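Side-chain contacts in phosphoacetylglucosamine mutase (Aspergillus lentulus, PDB 5O9X), which catalyses the interconversion of the 6-phosphate and 1-phosphate of N-acetylglucosamine, a step on the route to UDP-N-acetylglucosamine: residues A[30-35]-A[94-99]; A[44-49]-A[78-83]. The protein carries 1 engineered substitution. All coordinates share one frame; numbering follows the deposited sequence.

Contact 1 of 2, residues A[30-35]-A[94-99]; sequences AGFRMK and AYATKL. Unlike the reference sequence in segment 30-35: Lys35 (reference Arg). With G16 (1,6-di-O-phosphono-alpha-D-glucopyranose), chain B.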
ATOM      1  N   ALA A  30      -2.232  -3.172   8.817  1.00 22.17           N
ATOM      2  CA  ALA A  30      -2.987  -2.119   8.065  1.00 22.15           C
ATOM      3  C   ALA A  30      -4.432  -1.870   8.556  1.00 22.50           C
ATOM      4  O   ALA A  30      -5.210  -1.264   7.831  1.00 27.38           O
ATOM      5  CB  ALA A  30      -3.016  -2.472   6.556  1.00 23.89           C
ATOM      6  N   GLY A  31      -4.813  -2.340   9.714  1.00 19.21           N
ATOM      7  CA  GLY A  31      -6.202  -2.101  10.174  1.00 20.15           C
ATOM      8  C   GLY A  31      -6.845  -3.450  10.399  1.00 20.54           C
ATOM      9  O   GLY A  31      -6.318  -4.470   9.907  1.00 23.98           O
ATOM     10  N   PHE A  32      -7.980  -3.490  11.098  1.00 18.36           N
ATOM     11  CA  PHE A  32      -8.639  -4.731  11.399  1.00 19.00           C
ATOM     12  C   PHE A  32      -8.967  -5.462  10.087  1.00 19.46           C
ATOM     13  O   PHE A  32      -9.436  -4.828   9.129  1.00 18.07           O
ATOM     14  CB  PHE A  32      -9.939  -4.466  12.152  1.00 20.48           C
ATOM     15  CG  PHE A  32      -9.727  -3.726  13.465  1.00 22.56           C
ATOM     16  CD1 PHE A  32      -9.173  -4.382  14.578  1.00 23.25           C
ATOM     17  CD2 PHE A  32     -10.062  -2.371  13.561  1.00 25.17           C
ATOM     18  CE1 PHE A  32      -8.943  -3.672  15.760  1.00 24.32           C
ATOM     19  CE2 PHE A  32      -9.855  -1.658  14.760  1.00 26.89           C
ATOM     20  CZ  PHE A  32      -9.313  -2.331  15.862  1.00 26.90           C
ATOM     21  N   ARG A  33      -8.702  -6.757  10.069  1.00 19.35           N
ATOM     22  CA  ARG A  33      -8.920  -7.560   8.891  1.00 21.30           C
ATOM     23  C   ARG A  33      -9.155  -9.010   9.295  1.00 20.36           C
ATOM     24  O   ARG A  33      -8.380  -9.573  10.067  1.00 22.64           O
ATOM     25  CB  ARG A  33      -7.634  -7.462   8.023  1.00 21.18           C
ATOM     26  CG  ARG A  33      -7.909  -7.919   6.612  1.00 22.93           C
ATOM     27  CD  ARG A  33      -6.669  -7.605   5.780  1.00 20.46           C
ATOM     28  NE  ARG A  33      -6.427  -6.185   5.502  1.00 19.85           N
ATOM     29  CZ  ARG A  33      -5.417  -5.807   4.642  1.00 19.00           C
ATOM     30  NH1 ARG A  33      -4.735  -6.761   3.937  1.00 15.57           N
ATOM     31  NH2 ARG A  33      -5.171  -4.517   4.350  1.00 17.11           N
ATOM     32  N   MET A  34     -10.195  -9.632   8.776  1.00 20.45           N
ATOM     33  CA  MET A  34     -10.570 -10.956   9.219  1.00 21.93           C
ATOM     34  C   MET A  34     -11.689 -11.476   8.342  1.00 23.62           C
ATOM     35  O   MET A  34     -12.169 -10.734   7.457  1.00 19.92           O
ATOM     36  CB  MET A  34     -11.057 -10.898  10.688  1.00 19.97           C
ATOM     37  CG  MET A  34     -12.324 -10.089  10.858  1.00 23.61           C
ATOM     38  SD  MET A  34     -12.528  -9.465  12.542  1.00 26.32           S
ATOM     39  CE  MET A  34     -11.282  -8.192  12.766  1.00 23.89           C
ATOM     40  N   LYS A  35     -12.148 -12.710   8.616  1.00 21.68           N
ATOM     41  CA  LYS A  35     -13.322 -13.236   7.907  1.00 23.37           C
ATOM     42  C   LYS A  35     -14.495 -12.274   8.119  1.00 21.28           C
ATOM     43  O   LYS A  35     -14.742 -11.822   9.245  1.00 19.60           O
ATOM     44  CB  LYS A  35     -13.660 -14.718   8.271  1.00 26.97           C
ATOM     45  CG  LYS A  35     -14.450 -15.415   7.184  1.00 30.89           C
ATOM     46  CD  LYS A  35     -14.649 -16.890   7.505  1.00 36.79           C
ATOM     47  CE  LYS A  35     -15.904 -17.450   6.828  1.00 39.37           C
ATOM     48  NZ  LYS A  35     -15.730 -18.937   6.759  1.00 46.66           N
ATOM     49  N   ALA A  94      -4.131   1.856  19.338  1.00 29.85           N
ATOM     50  CA  ALA A  94      -4.583   1.392  20.674  1.00 27.73           C
ATOM     51  C   ALA A  94      -5.993   1.798  21.039  1.00 26.16           C
ATOM     52  O   ALA A  94      -6.727   0.999  21.658  1.00 27.18           O
ATOM     53  CB  ALA A  94      -3.632   1.830  21.807  1.00 30.59           C
ATOM     54  N   TYR A  95      -6.369   3.032  20.745  1.00 23.86           N
ATOM     55  CA  TYR A  95      -7.742   3.443  21.015  1.00 25.10           C
ATOM     56  C   TYR A  95      -8.740   2.604  20.172  1.00 27.29           C
ATOM     57  O   TYR A  95      -9.797   2.174  20.670  1.00 26.63           O
ATOM     58  CB  TYR A  95      -7.942   4.899  20.672  1.00 26.03           C
ATOM     59  CG  TYR A  95      -6.980   5.863  21.333  1.00 28.17           C
ATOM     60  CD1 TYR A  95      -6.541   5.667  22.669  1.00 31.54           C
ATOM     61  CD2 TYR A  95      -6.573   7.017  20.661  1.00 28.00           C
ATOM     62  CE1 TYR A  95      -5.669   6.568  23.276  1.00 34.26           C
ATOM     63  CE2 TYR A  95      -5.715   7.939  21.267  1.00 32.10           C
ATOM     64  CZ  TYR A  95      -5.280   7.717  22.574  1.00 33.88           C
ATOM     65  OH  TYR A  95      -4.408   8.614  23.137  1.00 34.16           O
ATOM     66  N   ALA A  96      -8.401   2.389  18.885  1.00 24.01           N
ATOM     67  CA  ALA A  96      -9.329   1.604  18.034  1.00 23.54           C
ATOM     68  C   ALA A  96      -9.517   0.247  18.637  1.00 22.91           C
ATOM     69  O   ALA A  96     -10.617  -0.281  18.647  1.00 23.70           O
ATOM     70  CB  ALA A  96      -8.764   1.489  16.643  1.00 24.33           C
ATOM     71  N   THR A  97      -8.399  -0.352  19.088  1.00 25.25           N
ATOM     72  CA  THR A  97      -8.396  -1.721  19.579  1.00 28.19           C
ATOM     73  C   THR A  97      -9.169  -1.810  20.903  1.00 26.76           C
ATOM     74  O   THR A  97      -9.825  -2.824  21.187  1.00 26.67           O
ATOM     75  CB  THR A  97      -6.937  -2.190  19.746  1.00 29.98           C
ATOM     76  OG1 THR A  97      -6.282  -2.089  18.498  1.00 28.52           O
ATOM     77  CG2 THR A  97      -6.798  -3.600  20.289  1.00 31.53           C
ATOM     78  N   LYS A  98      -9.162  -0.713  21.679  1.00 27.00           N
ATOM     79  CA  LYS A  98      -9.923  -0.719  22.941  1.00 26.54           C
ATOM     80  C   LYS A  98     -11.415  -0.692  22.597  1.00 27.19           C
ATOM     81  O   LYS A  98     -12.191  -1.442  23.165  1.00 29.36           O
ATOM     82  CB  LYS A  98      -9.498   0.495  23.765  1.00 33.37           C
ATOM     83  CG  LYS A  98     -10.189   0.628  25.121  1.00 41.87           C
ATOM     84  CD  LYS A  98     -10.116   2.077  25.611  1.00 49.32           C
ATOM     85  CE  LYS A  98      -8.755   2.439  26.202  1.00 56.47           C
ATOM     86  NZ  LYS A  98      -8.761   2.149  27.661  1.00 51.44           N
ATOM     87  N   LEU A  99     -11.830   0.160  21.655  1.00 25.96           N
ATOM     88  CA  LEU A  99     -13.228   0.174  21.294  1.00 29.40           C
ATOM     89  C   LEU A  99     -13.663  -1.169  20.695  1.00 30.20           C
ATOM     90  O   LEU A  99     -14.753  -1.677  21.006  1.00 27.11           O
ATOM     91  CB  LEU A  99     -13.577   1.324  20.331  1.00 28.87           C
ATOM     92  CG  LEU A  99     -13.663   2.728  20.899  1.00 30.71           C
ATOM     93  CD1 LEU A  99     -13.535   3.764  19.780  1.00 32.77           C
ATOM     94  CD2 LEU A  99     -14.992   2.888  21.665  1.00 33.05           C
TER
HETATM   95  C1  G16 B 601      -0.824  -4.716   3.835  1.00 19.76           C
HETATM   96  C2  G16 B 601       0.080  -3.538   4.185  1.00 27.33           C
HETATM   97  C3  G16 B 601       1.498  -3.748   3.565  1.00 24.16           C
HETATM   98  C4  G16 B 601       2.159  -5.058   3.959  1.00 22.73           C
HETATM   99  C5  G16 B 601       1.215  -6.191   3.579  1.00 22.52           C
HETATM  100  C6  G16 B 601       1.581  -7.539   4.155  1.00 20.51           C
HETATM  101  O1  G16 B 601      -0.986  -4.769   2.415  1.00 20.16           O
HETATM  102  O2  G16 B 601      -0.465  -2.239   3.794  1.00 31.53           O
HETATM  103  O3  G16 B 601       2.237  -2.634   3.874  1.00 27.54           O
HETATM  104  O4  G16 B 601       3.462  -5.336   3.282  1.00 22.37           O
HETATM  105  O5  G16 B 601      -0.092  -6.021   4.177  1.00 20.78           O
HETATM  106  O6  G16 B 601       1.574  -7.394   5.646  1.00 16.99           O
HETATM  107  P   G16 B 601       1.825  -8.714   6.555  1.00 16.36           P
HETATM  108  O1P G16 B 601       3.109  -9.419   6.058  1.00 15.51           O
HETATM  109  O2P G16 B 601       0.627  -9.669   6.340  1.00 16.18           O
HETATM  110  O3P G16 B 601       1.834  -8.282   8.037  1.00 18.19           O
HETATM  111  P'  G16 B 601      -2.447  -4.656   1.682  1.00 18.22           P
HETATM  112  O1X G16 B 601      -3.316  -3.669   2.507  1.00 17.73           O
HETATM  113  O2X G16 B 601      -3.129  -6.056   1.813  1.00 17.83           O
HETATM  114  O3X G16 B 601      -2.222  -4.390   0.233  1.00 18.11           O
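The phenyl ring of Phe32 meets helix 91-101 with its edge rather than a face: the carbonyl carbon of Ala96 and the N and CA of Thr97 lie close to the ring plane, just beyond CZ. The approach is closest at Phe32 CZ to Ala96 O, 3.7 Å, an oblique contact. Beside it, Phe32 CE2 rests on the methyl CB of Ala96 at 3.8 Å, and CZ lies 4.0 Å from OG1 of Thr97, a hydroxyl engaged with the backbone O of Glu93 one turn earlier. Phe32 reaches the helix with CG beside its backbone N and anti to the carbonyl carbon (chi1 -60°). Tyr27 makes an edge-to-face pair with the same ring, and Val42 and Val46 of helix 40-56 also touch it.

The side chain of Arg33 leaves the backbone on the opposite side. Its chain bends at chi3 (-71°) and brings the guanidinium edge-on to the 1-phosphate of glucose 1,6-bisphosphate, with P' in the guanidinium plane. Arg33 NH1 donates to O2X of the bisphosphate at 2.8 Å, and Arg33 NH2 to its O1X at 2.7 Å, the latter nearly straight at 171°. These two bonds, one to each of two phosphate oxygens, limit how the phosphate can turn against the guanidinium, while Asn71 OD1 takes a further hydrogen bond from NH1.

Adjacent residues thus divide the work. Phe32 packs its ring edge on the Ala96 methyl and the backbone of Ala96 and Thr97, with no hydrogen bond across, and the paired hydrogen bonds of the Arg33 guanidinium probably offset part of the phosphate charge in the sugar-phosphate pocket.

Contact 2 of 2, residues A[44-49]-A[78-83]; sequences YAVGLL and VKLVDP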
ATOM      1  N   TYR A  44     -18.486  -1.114  13.642  1.00 21.93           N
ATOM      2  CA  TYR A  44     -19.268  -0.189  14.488  1.00 24.53           C
ATOM      3  C   TYR A  44     -18.296   0.585  15.386  1.00 22.44           C
ATOM      4  O   TYR A  44     -18.377   1.795  15.463  1.00 23.97           O
ATOM      5  CB  TYR A  44     -20.274  -0.984  15.345  1.00 26.87           C
ATOM      6  CG  TYR A  44     -21.216  -0.089  16.078  1.00 28.16           C
ATOM      7  CD1 TYR A  44     -22.270   0.519  15.409  1.00 26.40           C
ATOM      8  CD2 TYR A  44     -20.969   0.246  17.412  1.00 30.91           C
ATOM      9  CE1 TYR A  44     -23.119   1.404  16.070  1.00 34.13           C
ATOM     10  CE2 TYR A  44     -21.826   1.122  18.097  1.00 30.20           C
ATOM     11  CZ  TYR A  44     -22.894   1.676  17.426  1.00 33.95           C
ATOM     12  OH  TYR A  44     -23.722   2.565  18.090  1.00 37.62           O
ATOM     13  N   ALA A  45     -17.359  -0.111  16.022  1.00 21.38           N
ATOM     14  CA  ALA A  45     -16.306   0.516  16.844  1.00 23.74           C
ATOM     15  C   ALA A  45     -15.473   1.546  16.066  1.00 26.49           C
ATOM     16  O   ALA A  45     -15.163   2.684  16.542  1.00 23.54           O
ATOM     17  CB  ALA A  45     -15.382  -0.560  17.402  1.00 20.27           C
ATOM     18  N   VAL A  46     -15.104   1.150  14.847  1.00 23.48           N
ATOM     19  CA  VAL A  46     -14.364   2.076  13.984  1.00 22.64           C
ATOM     20  C   VAL A  46     -15.144   3.381  13.657  1.00 23.29           C
ATOM     21  O   VAL A  46     -14.528   4.450  13.554  1.00 22.98           O
ATOM     22  CB  VAL A  46     -13.854   1.352  12.693  1.00 23.50           C
ATOM     23  CG1 VAL A  46     -13.240   2.359  11.733  1.00 25.41           C
ATOM     24  CG2 VAL A  46     -12.776   0.323  13.067  1.00 24.36           C
ATOM     25  N   GLY A  47     -16.475   3.276  13.507  1.00 25.07           N
ATOM     26  CA  GLY A  47     -17.301   4.481  13.248  1.00 22.81           C
ATOM     27  C   GLY A  47     -17.182   5.433  14.474  1.00 25.61           C
ATOM     28  O   GLY A  47     -17.006   6.636  14.347  1.00 26.66           O
ATOM     29  N   LEU A  48     -17.279   4.857  15.651  1.00 25.72           N
ATOM     30  CA  LEU A  48     -17.019   5.618  16.907  1.00 27.44           C
ATOM     31  C   LEU A  48     -15.651   6.297  16.954  1.00 26.37           C
ATOM     32  O   LEU A  48     -15.573   7.517  17.211  1.00 27.40           O
ATOM     33  CB  LEU A  48     -17.232   4.654  18.068  1.00 28.23           C
ATOM     34  CG  LEU A  48     -18.666   4.484  18.593  1.00 32.86           C
ATOM     35  CD1 LEU A  48     -19.818   4.572  17.617  1.00 35.90           C
ATOM     36  CD2 LEU A  48     -18.762   3.243  19.455  1.00 32.81           C
ATOM     37  N   LEU A  49     -14.587   5.547  16.654  1.00 26.17           N
ATOM     38  CA  LEU A  49     -13.232   6.091  16.599  1.00 25.24           C
ATOM     39  C   LEU A  49     -13.047   7.212  15.558  1.00 26.25           C
ATOM     40  O   LEU A  49     -12.435   8.230  15.872  1.00 26.39           O
ATOM     41  CB  LEU A  49     -12.224   4.987  16.358  1.00 28.62           C
ATOM     42  CG  LEU A  49     -10.820   5.566  16.611  1.00 33.58           C
ATOM     43  CD1 LEU A  49     -10.529   5.777  18.092  1.00 33.00           C
ATOM     44  CD2 LEU A  49      -9.784   4.684  16.015  1.00 40.59           C
ATOM     45  N   VAL A  78     -11.138  -2.874   7.717  1.00 22.19           N
ATOM     46  CA  VAL A  78     -11.464  -1.424   7.778  1.00 33.35           C
ATOM     47  C   VAL A  78     -10.228  -0.702   8.173  1.00 42.71           C
ATOM     48  O   VAL A  78      -9.701  -0.974   9.286  1.00 48.05           O
ATOM     49  CB  VAL A  78     -12.514  -1.046   8.870  1.00 31.50           C
ATOM     50  CG1 VAL A  78     -13.226   0.200   8.485  1.00 40.17           C
ATOM     51  CG2 VAL A  78     -13.537  -2.100   9.078  1.00 40.42           C
ATOM     52  N   LYS A  79      -9.774   0.141   7.232  1.00 46.22           N
ATOM     53  CA  LYS A  79      -8.632   1.083   7.358  1.00 51.45           C
ATOM     54  C   LYS A  79      -8.979   2.558   7.634  1.00 50.94           C
ATOM     55  O   LYS A  79      -9.760   3.162   6.859  1.00 39.07           O
ATOM     56  CB  LYS A  79      -7.912   1.095   6.033  1.00 44.78           C
ATOM     57  CG  LYS A  79      -6.462   1.384   6.294  1.00 59.01           C
ATOM     58  CD  LYS A  79      -5.628   1.277   5.055  1.00 55.88           C
ATOM     59  CE  LYS A  79      -5.748   2.541   4.247  1.00 43.40           C
ATOM     60  NZ  LYS A  79      -4.769   2.410   3.143  1.00 37.98           N
ATOM     61  N   LEU A  80      -8.395   3.156   8.680  1.00 43.63           N
ATOM     62  CA  LEU A  80      -8.579   4.608   8.900  1.00 34.36           C
ATOM     63  C   LEU A  80      -7.561   5.534   8.154  1.00 27.14           C
ATOM     64  O   LEU A  80      -6.373   5.221   8.031  1.00 27.16           O
ATOM     65  CB  LEU A  80      -8.685   4.925  10.369  1.00 43.64           C
ATOM     66  CG  LEU A  80      -9.975   4.285  10.880  1.00 51.67           C
ATOM     67  CD1 LEU A  80      -9.645   3.185  11.897  1.00 54.17           C
ATOM     68  CD2 LEU A  80     -10.823   5.397  11.465  1.00 45.66           C
ATOM     69  N   VAL A  81      -8.053   6.668   7.685  1.00 22.08           N
ATOM     70  CA  VAL A  81      -7.272   7.633   6.894  1.00 23.19           C
ATOM     71  C   VAL A  81      -7.324   8.998   7.607  1.00 22.54           C
ATOM     72  O   VAL A  81      -8.382   9.554   7.776  1.00 21.12           O
ATOM     73  CB  VAL A  81      -7.786   7.800   5.425  1.00 23.11           C
ATOM     74  CG1 VAL A  81      -6.824   8.729   4.622  1.00 22.94           C
ATOM     75  CG2 VAL A  81      -7.871   6.431   4.748  1.00 21.71           C
ATOM     76  N   ASP A  82      -6.155   9.529   7.953  1.00 24.65           N
ATOM     77  CA  ASP A  82      -6.037  10.831   8.663  1.00 23.41           C
ATOM     78  C   ASP A  82      -6.116  11.967   7.619  1.00 22.86           C
ATOM     79  O   ASP A  82      -6.041  11.717   6.377  1.00 22.23           O
ATOM     80  CB  ASP A  82      -4.736  10.885   9.468  1.00 25.63           C
ATOM     81  CG  ASP A  82      -4.920  10.614  10.972  1.00 28.95           C
ATOM     82  OD1 ASP A  82      -6.027  10.657  11.487  1.00 27.34           O
ATOM     83  OD2 ASP A  82      -3.916  10.377  11.692  1.00 31.42           O
ATOM     84  N   PRO A  83      -6.181  13.234   8.092  1.00 23.81           N
ATOM     85  CA  PRO A  83      -6.629  14.273   7.172  1.00 24.30           C
ATOM     86  C   PRO A  83      -5.795  14.511   5.926  1.00 23.86           C
ATOM     87  O   PRO A  83      -6.362  14.995   4.957  1.00 23.55           O
ATOM     88  CB  PRO A  83      -6.600  15.552   8.069  1.00 24.57           C
ATOM     89  CG  PRO A  83      -7.055  14.958   9.404  1.00 24.02           C
ATOM     90  CD  PRO A  83      -6.103  13.774   9.485  1.00 22.60           C
TER
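Val46 places CG1 anti to its backbone N (chi1 173°), pointing the methyl into strand 75-81, where Val78 and Leu80 converge on it. Val78 likewise carries CG1 anti to the backbone N, and the two CG1 methyls of Val46 and Val78 meet at 3.9 Å. The branched end of Leu80 packs against the same valine methyl through CG, CD1 and CD2: Val46 CG1 lies 3.7 Å from Leu80 CD1 and 3.9 Å from both CG and CD2. The leucine and valine side chains run past each other in opposite directions. One turn further along the helix, Leu49 CD2 reaches Leu80 CD1 more loosely, at 4.4 Å, while Leu49 also packs on Trp92, Tyr95 and Ala96 of helix 91-101.

The helix and strand segments run almost parallel, at 5°, with their axes 9.9 Å apart. Strand alternation sends Val78 and Leu80 to this face, whereas Lys79 turns to the other, toward helix 164-176. Just past the strand, Asp82 returns to helix 40-56 through a salt bridge with Arg53. The helix is thus held on the sheet of this alpha/beta/alpha domain by branched aliphatic groups in a buried, wholly apolar interface, whose grip comes from van der Waals fit and exclusion of water.

In the fold
Contacts 1 and 2 have centres 9 Å apart and form one continuous layer between the first-domain sheet and the helices 40-56 and 91-101. In the sheet, strands 32-35 and 75-81 are neighbours, joined by a probable hydrogen bond from Val78 N to Phe32 O at 3.0 Å. In the helical layer, Ala96 CB touches Leu49 CD2 at 3.4 Å, and Leu99 CD1 approaches Leu49 N at 3.7 Å. Segment 30-35 of contact 1 reaches the glucose 1,6-bisphosphate pocket through Ala30 and Arg33, while Phe32 faces the helices. Contact 2 is further from that ligand, the side chain of Val78 being about 11 Å from it, and packs on strand 75-81, the neighbour of the strand that carries Arg33.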